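Local structure of dihydrophenazinedicarboxylate synthase (Burkholderia, 4HMW) at residues 16-30 with 187-201. The protein catalyses FMN-dependent, oxygen-consuming oxidations in the terminal steps of core phenazine biosynthesis, working as a homodimer that belongs to the pyridoxamine 5'-phosphate oxidase family. Sequence-based numbering, arbitrary orientation. Where two conformers were deposited one is given.
Sequences VDVLFPEYDDPPSEP and FWAASSDRLHRRLRY. With FMN (flavin mononucleotide), chain C.
The carbonyl oxygen of A190 is gripped by D17 N (3.0 Å) and R197 NH2 (3.0 Å), which reach it from opposite faces of its plane, and a water adds a third hydrogen bond. R197 also takes V18 O end-on with NH1 and NH2, the oxygen lying only 5° out of the guanidinium plane, while its NE bonds to A189 O. Bends at chi2 (77°) and chi3 (54°) turn the guanidinium toward the A189 and A190 carbonyls, where it ties the N-terminal loop to the end of the neighbouring strand. R197 CG sits over the centre of the Y23 ring, a CH-pi contact of 3.6 Å to the centroid, and its CB meets F20 CD2 at the ring edge. At the type I turn S191-R194 the D17 carboxylate accepts hydrogen bonds from S192 N at OD1 (2.9 Å) and, on its syn lone pair, from S192 OG at OD2 (2.8 Å). F20 CZ reaches L199 CB and F187 CB, and W37 of helix 30-43 meets both F20 and F187 edge-to-face. Farther along, Y201 OH donates to P27 O (2.7 Å), and P30 CB lies over the tyrosine ring. The loop thus lines one side of the antiparallel hairpin 184-204; on the other R198, salt-bridged through NE to E186, bonds the FMN phosphate, R198 NH2 to O2P at 2.9 Å. Bonds to V18 O, A189 O and A190 O together probably fix the rotation of the R197 guanidinium.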
# COMPACT_ATOMS: atom_id res chain seq x y z
N VAL B 16 10.17 16.69 5.42
CA VAL B 16 11.38 16.54 4.60
C VAL B 16 12.58 16.63 5.55
O VAL B 16 12.48 17.21 6.66
CB VAL B 16 11.48 17.61 3.48
CG1 VAL B 16 10.48 17.34 2.34
CG2 VAL B 16 11.29 19.00 4.07
N ASP B 17 13.69 16.05 5.12
CA ASP B 17 14.95 16.16 5.82
C ASP B 17 14.93 15.60 7.26
O ASP B 17 15.68 16.08 8.11
CB ASP B 17 15.43 17.62 5.79
CG ASP B 17 15.47 18.18 4.37
OD1 ASP B 17 15.79 17.40 3.44
OD2 ASP B 17 15.17 19.40 4.21
N VAL B 18 14.15 14.56 7.53
CA VAL B 18 14.34 13.91 8.81
C VAL B 18 15.73 13.29 8.86
O VAL B 18 16.35 13.03 7.84
CB VAL B 18 13.26 12.93 9.18
CG1 VAL B 18 11.89 13.64 9.06
CG2 VAL B 18 13.38 11.65 8.37
N LEU B 19 16.25 13.12 10.07
CA LEU B 19 17.59 12.60 10.21
C LEU B 19 17.57 11.11 9.88
O LEU B 19 16.60 10.41 10.18
CB LEU B 19 18.08 12.76 11.63
CG LEU B 19 19.60 12.69 11.77
CD1 LEU B 19 20.24 14.03 11.40
CD2 LEU B 19 19.99 12.23 13.21
N PHE B 20 18.65 10.63 9.30
CA PHE B 20 18.70 9.24 8.82
C PHE B 20 20.20 8.90 8.77
O PHE B 20 20.76 8.68 7.71
CB PHE B 20 18.04 9.18 7.46
CG PHE B 20 17.92 7.77 6.86
CD1 PHE B 20 18.23 6.62 7.57
CD2 PHE B 20 17.47 7.64 5.55
CE1 PHE B 20 18.10 5.37 6.99
CE2 PHE B 20 17.34 6.40 4.97
CZ PHE B 20 17.67 5.25 5.69
N PRO B 21 20.83 8.83 9.93
CA PRO B 21 22.28 8.59 9.93
C PRO B 21 22.61 7.20 9.41
O PRO B 21 23.72 7.02 8.88
CB PRO B 21 22.68 8.76 11.40
CG PRO B 21 21.42 8.64 12.17
CD PRO B 21 20.34 9.17 11.27
N GLU B 22 21.67 6.27 9.51
CA GLU B 22 21.87 4.90 9.03
C GLU B 22 21.99 4.79 7.50
O GLU B 22 22.42 3.76 6.96
CB GLU B 22 20.73 4.01 9.51
CG GLU B 22 20.65 3.90 11.02
CD GLU B 22 19.75 4.96 11.69
OE1 GLU B 22 19.27 5.91 11.00
OE2 GLU B 22 19.55 4.82 12.93
N TYR B 23 21.60 5.85 6.80
CA TYR B 23 21.73 5.85 5.35
C TYR B 23 23.18 5.65 4.97
O TYR B 23 23.48 4.92 4.03
CB TYR B 23 21.19 7.17 4.82
CG TYR B 23 21.30 7.47 3.34
CD1 TYR B 23 20.63 6.71 2.35
CD2 TYR B 23 22.00 8.57 2.93
CE1 TYR B 23 20.72 7.03 1.02
CE2 TYR B 23 22.06 8.91 1.60
CZ TYR B 23 21.44 8.16 0.65
OH TYR B 23 21.56 8.61 -0.67
N ASP B 24 24.09 6.26 5.71
CA ASP B 24 25.50 6.08 5.39
C ASP B 24 26.18 5.03 6.23
O ASP B 24 27.30 4.64 5.95
CB ASP B 24 26.23 7.41 5.46
CG ASP B 24 25.90 8.31 4.29
OD1 ASP B 24 25.90 7.83 3.12
OD2 ASP B 24 25.64 9.50 4.54
N ASP B 25 25.50 4.54 7.25
CA ASP B 25 26.07 3.47 8.07
C ASP B 25 25.00 2.48 8.56
O ASP B 25 24.58 2.51 9.71
CB ASP B 25 26.82 4.13 9.22
CG ASP B 25 27.67 3.16 10.00
OD1 ASP B 25 28.02 2.08 9.45
OD2 ASP B 25 27.99 3.51 11.16
N PRO B 26 24.55 1.59 7.69
CA PRO B 26 23.38 0.77 8.00
C PRO B 26 23.59 -0.30 9.07
O PRO B 26 24.64 -0.90 9.09
CB PRO B 26 23.09 0.09 6.67
CG PRO B 26 23.78 0.92 5.65
CD PRO B 26 24.98 1.43 6.29
N PRO B 27 22.60 -0.55 9.94
CA PRO B 27 22.65 -1.72 10.82
C PRO B 27 22.76 -3.01 10.01
O PRO B 27 22.30 -3.07 8.88
CB PRO B 27 21.31 -1.69 11.55
CG PRO B 27 20.80 -0.33 11.40
CD PRO B 27 21.39 0.26 10.16
N SER B 28 23.34 -4.06 10.58
CA SER B 28 23.53 -5.30 9.84
C SER B 28 22.20 -5.97 9.47
O SER B 28 22.13 -6.67 8.48
CB SER B 28 24.39 -6.27 10.62
OG SER B 28 23.86 -6.50 11.91
N GLU B 29 21.17 -5.77 10.28
CA GLU B 29 19.85 -6.38 10.04
C GLU B 29 18.80 -5.30 9.83
O GLU B 29 18.72 -4.36 10.61
CB GLU B 29 19.41 -7.23 11.25
CG GLU B 29 20.32 -8.37 11.59
CD GLU B 29 19.89 -9.67 10.96
OE1 GLU B 29 18.86 -9.66 10.23
OE2 GLU B 29 20.56 -10.70 11.21
N PRO B 30 17.98 -5.42 8.81
CA PRO B 30 17.01 -4.34 8.55
C PRO B 30 15.92 -4.22 9.63
O PRO B 30 15.40 -3.14 9.90
CB PRO B 30 16.45 -4.69 7.18
CG PRO B 30 16.65 -6.17 7.04
CD PRO B 30 17.94 -6.47 7.77
N PHE B 187 14.14 1.48 2.77
CA PHE B 187 13.87 2.61 3.64
C PHE B 187 14.03 3.86 2.81
O PHE B 187 15.08 4.06 2.20
CB PHE B 187 14.86 2.59 4.78
CG PHE B 187 14.67 1.42 5.71
CD1 PHE B 187 15.24 0.19 5.39
CD2 PHE B 187 13.95 1.53 6.88
CE1 PHE B 187 15.06 -0.89 6.19
CE2 PHE B 187 13.79 0.44 7.70
CZ PHE B 187 14.36 -0.79 7.35
N TRP B 188 12.99 4.69 2.77
CA TRP B 188 12.97 5.92 1.95
C TRP B 188 12.64 7.13 2.80
O TRP B 188 11.69 7.10 3.56
CB TRP B 188 11.90 5.75 0.89
CG TRP B 188 11.71 6.84 -0.15
CD1 TRP B 188 12.17 6.80 -1.43
CD2 TRP B 188 11.00 8.07 -0.03
NE1 TRP B 188 11.78 7.91 -2.13
CE2 TRP B 188 11.03 8.70 -1.31
CE3 TRP B 188 10.27 8.67 0.99
CZ2 TRP B 188 10.42 9.92 -1.55
CZ3 TRP B 188 9.65 9.88 0.73
CH2 TRP B 188 9.73 10.49 -0.53
N ALA B 189 13.42 8.20 2.68
CA ALA B 189 13.16 9.40 3.45
C ALA B 189 13.31 10.62 2.56
O ALA B 189 14.35 10.84 1.96
CB ALA B 189 14.09 9.50 4.63
N ALA B 190 12.26 11.41 2.50
CA ALA B 190 12.20 12.57 1.61
C ALA B 190 13.25 13.61 2.00
O ALA B 190 13.58 13.80 3.18
CB ALA B 190 10.81 13.21 1.69
N SER B 191 13.73 14.31 0.97
CA SER B 191 14.68 15.41 1.10
C SER B 191 14.12 16.60 0.40
O SER B 191 13.58 16.48 -0.69
CB SER B 191 15.98 15.08 0.41
OG SER B 191 16.58 13.95 0.99
N SER B 192 14.28 17.78 0.99
CA SER B 192 13.77 18.98 0.32
C SER B 192 14.44 19.28 -1.03
O SER B 192 13.82 19.92 -1.88
CB SER B 192 13.80 20.19 1.24
OG SER B 192 15.13 20.50 1.61
N ASP B 193 15.70 18.86 -1.22
CA ASP B 193 16.39 19.09 -2.50
C ASP B 193 16.05 18.00 -3.53
O ASP B 193 16.64 17.96 -4.60
CB ASP B 193 17.95 19.26 -2.33
CG ASP B 193 18.66 17.99 -1.80
OD1 ASP B 193 18.04 16.91 -1.70
OD2 ASP B 193 19.86 18.11 -1.43
N ARG B 194 15.10 17.12 -3.17
CA ARG B 194 14.58 16.05 -4.04
C ARG B 194 15.52 14.86 -4.22
O ARG B 194 15.18 13.88 -4.89
CB ARG B 194 14.17 16.60 -5.43
CG ARG B 194 12.97 17.57 -5.40
CD ARG B 194 12.56 18.02 -6.77
NE ARG B 194 11.52 19.05 -6.69
CZ ARG B 194 10.22 18.85 -6.88
NH1 ARG B 194 9.76 17.64 -7.16
NH2 ARG B 194 9.38 19.86 -6.79
N LEU B 195 16.72 14.90 -3.62
CA LEU B 195 17.60 13.73 -3.69
C LEU B 195 17.24 12.87 -2.48
O LEU B 195 17.94 12.85 -1.44
CB LEU B 195 19.09 14.12 -3.71
CG LEU B 195 19.93 13.10 -4.50
CD1 LEU B 195 21.35 13.56 -4.70
CD2 LEU B 195 19.91 11.73 -3.85
N HIS B 196 16.13 12.16 -2.59
CA HIS B 196 15.63 11.43 -1.44
C HIS B 196 16.61 10.35 -1.02
O HIS B 196 17.33 9.81 -1.87
CB HIS B 196 14.28 10.80 -1.82
CG HIS B 196 13.31 11.78 -2.37
ND1 HIS B 196 13.00 12.94 -1.71
CD2 HIS B 196 12.60 11.80 -3.52
CE1 HIS B 196 12.11 13.63 -2.41
NE2 HIS B 196 11.86 12.96 -3.52
N ARG B 197 16.62 10.01 0.27
CA ARG B 197 17.49 8.97 0.82
C ARG B 197 16.81 7.64 0.62
O ARG B 197 15.71 7.44 1.12
CB ARG B 197 17.71 9.17 2.33
CG ARG B 197 18.71 10.22 2.70
CD ARG B 197 18.22 11.65 2.57
NE ARG B 197 16.98 12.00 3.26
CZ ARG B 197 16.86 12.36 4.54
NH1 ARG B 197 17.90 12.35 5.36
NH2 ARG B 197 15.68 12.72 4.98
N ARG B 198 17.48 6.73 -0.08
CA ARG B 198 16.92 5.41 -0.40
C ARG B 198 17.93 4.36 -0.05
O ARG B 198 19.01 4.33 -0.61
CB ARG B 198 16.60 5.30 -1.88
CG ARG B 198 15.57 6.32 -2.41
CD ARG B 198 15.17 5.97 -3.82
NE ARG B 198 14.48 4.68 -3.87
CZ ARG B 198 14.11 4.05 -4.99
NH1 ARG B 198 14.39 4.56 -6.18
NH2 ARG B 198 13.47 2.88 -4.90
N LEU B 199 17.59 3.50 0.91
CA LEU B 199 18.47 2.44 1.37
C LEU B 199 17.77 1.13 1.18
O LEU B 199 16.72 0.85 1.79
CB LEU B 199 18.79 2.64 2.86
CG LEU B 199 19.70 1.58 3.49
CD1 LEU B 199 21.12 1.64 2.92
CD2 LEU B 199 19.73 1.78 5.01
N ARG B 200 18.34 0.29 0.33
CA ARG B 200 17.82 -1.03 0.04
C ARG B 200 18.63 -2.12 0.74
O ARG B 200 19.84 -2.12 0.68
CB ARG B 200 17.81 -1.28 -1.47
CG ARG B 200 17.53 -2.74 -1.83
CD ARG B 200 17.66 -3.03 -3.32
NE ARG B 200 16.69 -2.36 -4.16
CZ ARG B 200 16.87 -2.14 -5.47
NH1 ARG B 200 18.01 -2.50 -6.07
NH2 ARG B 200 15.91 -1.54 -6.18
N TYR B 201 17.92 -3.01 1.44
CA TYR B 201 18.47 -4.25 1.99
C TYR B 201 18.00 -5.44 1.18
O TYR B 201 16.80 -5.59 0.93
CB TYR B 201 17.97 -4.51 3.39
CG TYR B 201 18.64 -3.73 4.51
CD1 TYR B 201 18.30 -2.40 4.76
CD2 TYR B 201 19.60 -4.32 5.33
CE1 TYR B 201 18.88 -1.69 5.80
CE2 TYR B 201 20.21 -3.62 6.36
CZ TYR B 201 19.83 -2.29 6.59
OH TYR B 201 20.37 -1.58 7.61
N1 FMN C . 7.72 7.92 -7.90
C2 FMN C . 7.36 7.98 -9.22
O2 FMN C . 8.04 7.43 -10.06
N3 FMN C . 6.21 8.63 -9.58
C4 FMN C . 5.44 9.27 -8.65
O4 FMN C . 4.41 9.85 -9.02
C4A FMN C . 5.81 9.23 -7.31
N5 FMN C . 5.07 9.90 -6.35
C5A FMN C . 5.45 9.81 -5.01
C6 FMN C . 4.70 10.44 -4.05
C7 FMN C . 5.03 10.34 -2.72
C7M FMN C . 4.18 11.05 -1.72
C8 FMN C . 6.16 9.64 -2.34
C8M FMN C . 6.54 9.50 -0.90
C9 FMN C . 6.93 8.99 -3.29
C9A FMN C . 6.60 9.11 -4.64
N10 FMN C . 7.38 8.48 -5.65
C10 FMN C . 6.97 8.56 -6.95
C1' FMN C . 8.62 7.71 -5.38
C2' FMN C . 8.32 6.22 -5.22
O2' FMN C . 7.71 5.93 -3.96
C3' FMN C . 9.58 5.35 -5.37
O3' FMN C . 10.52 5.78 -4.40
C4' FMN C . 10.16 5.42 -6.79
O4' FMN C . 9.10 5.61 -7.72
C5' FMN C . 11.02 4.21 -7.11
O5' FMN C . 10.29 3.02 -6.91
P FMN C . 10.82 1.62 -7.46
O1P FMN C . 10.62 1.61 -8.97
O2P FMN C . 12.31 1.51 -7.12
O3P FMN C . 9.95 0.59 -6.82
O HOH W 1 17.35 18.38 1.26
O HOH W 2 17.60 15.39 3.35
O HOH W 3 12.25 13.07 5.58
O HOH W 4 19.34 7.82 -2.07
O HOH W 5 20.28 11.48 -0.27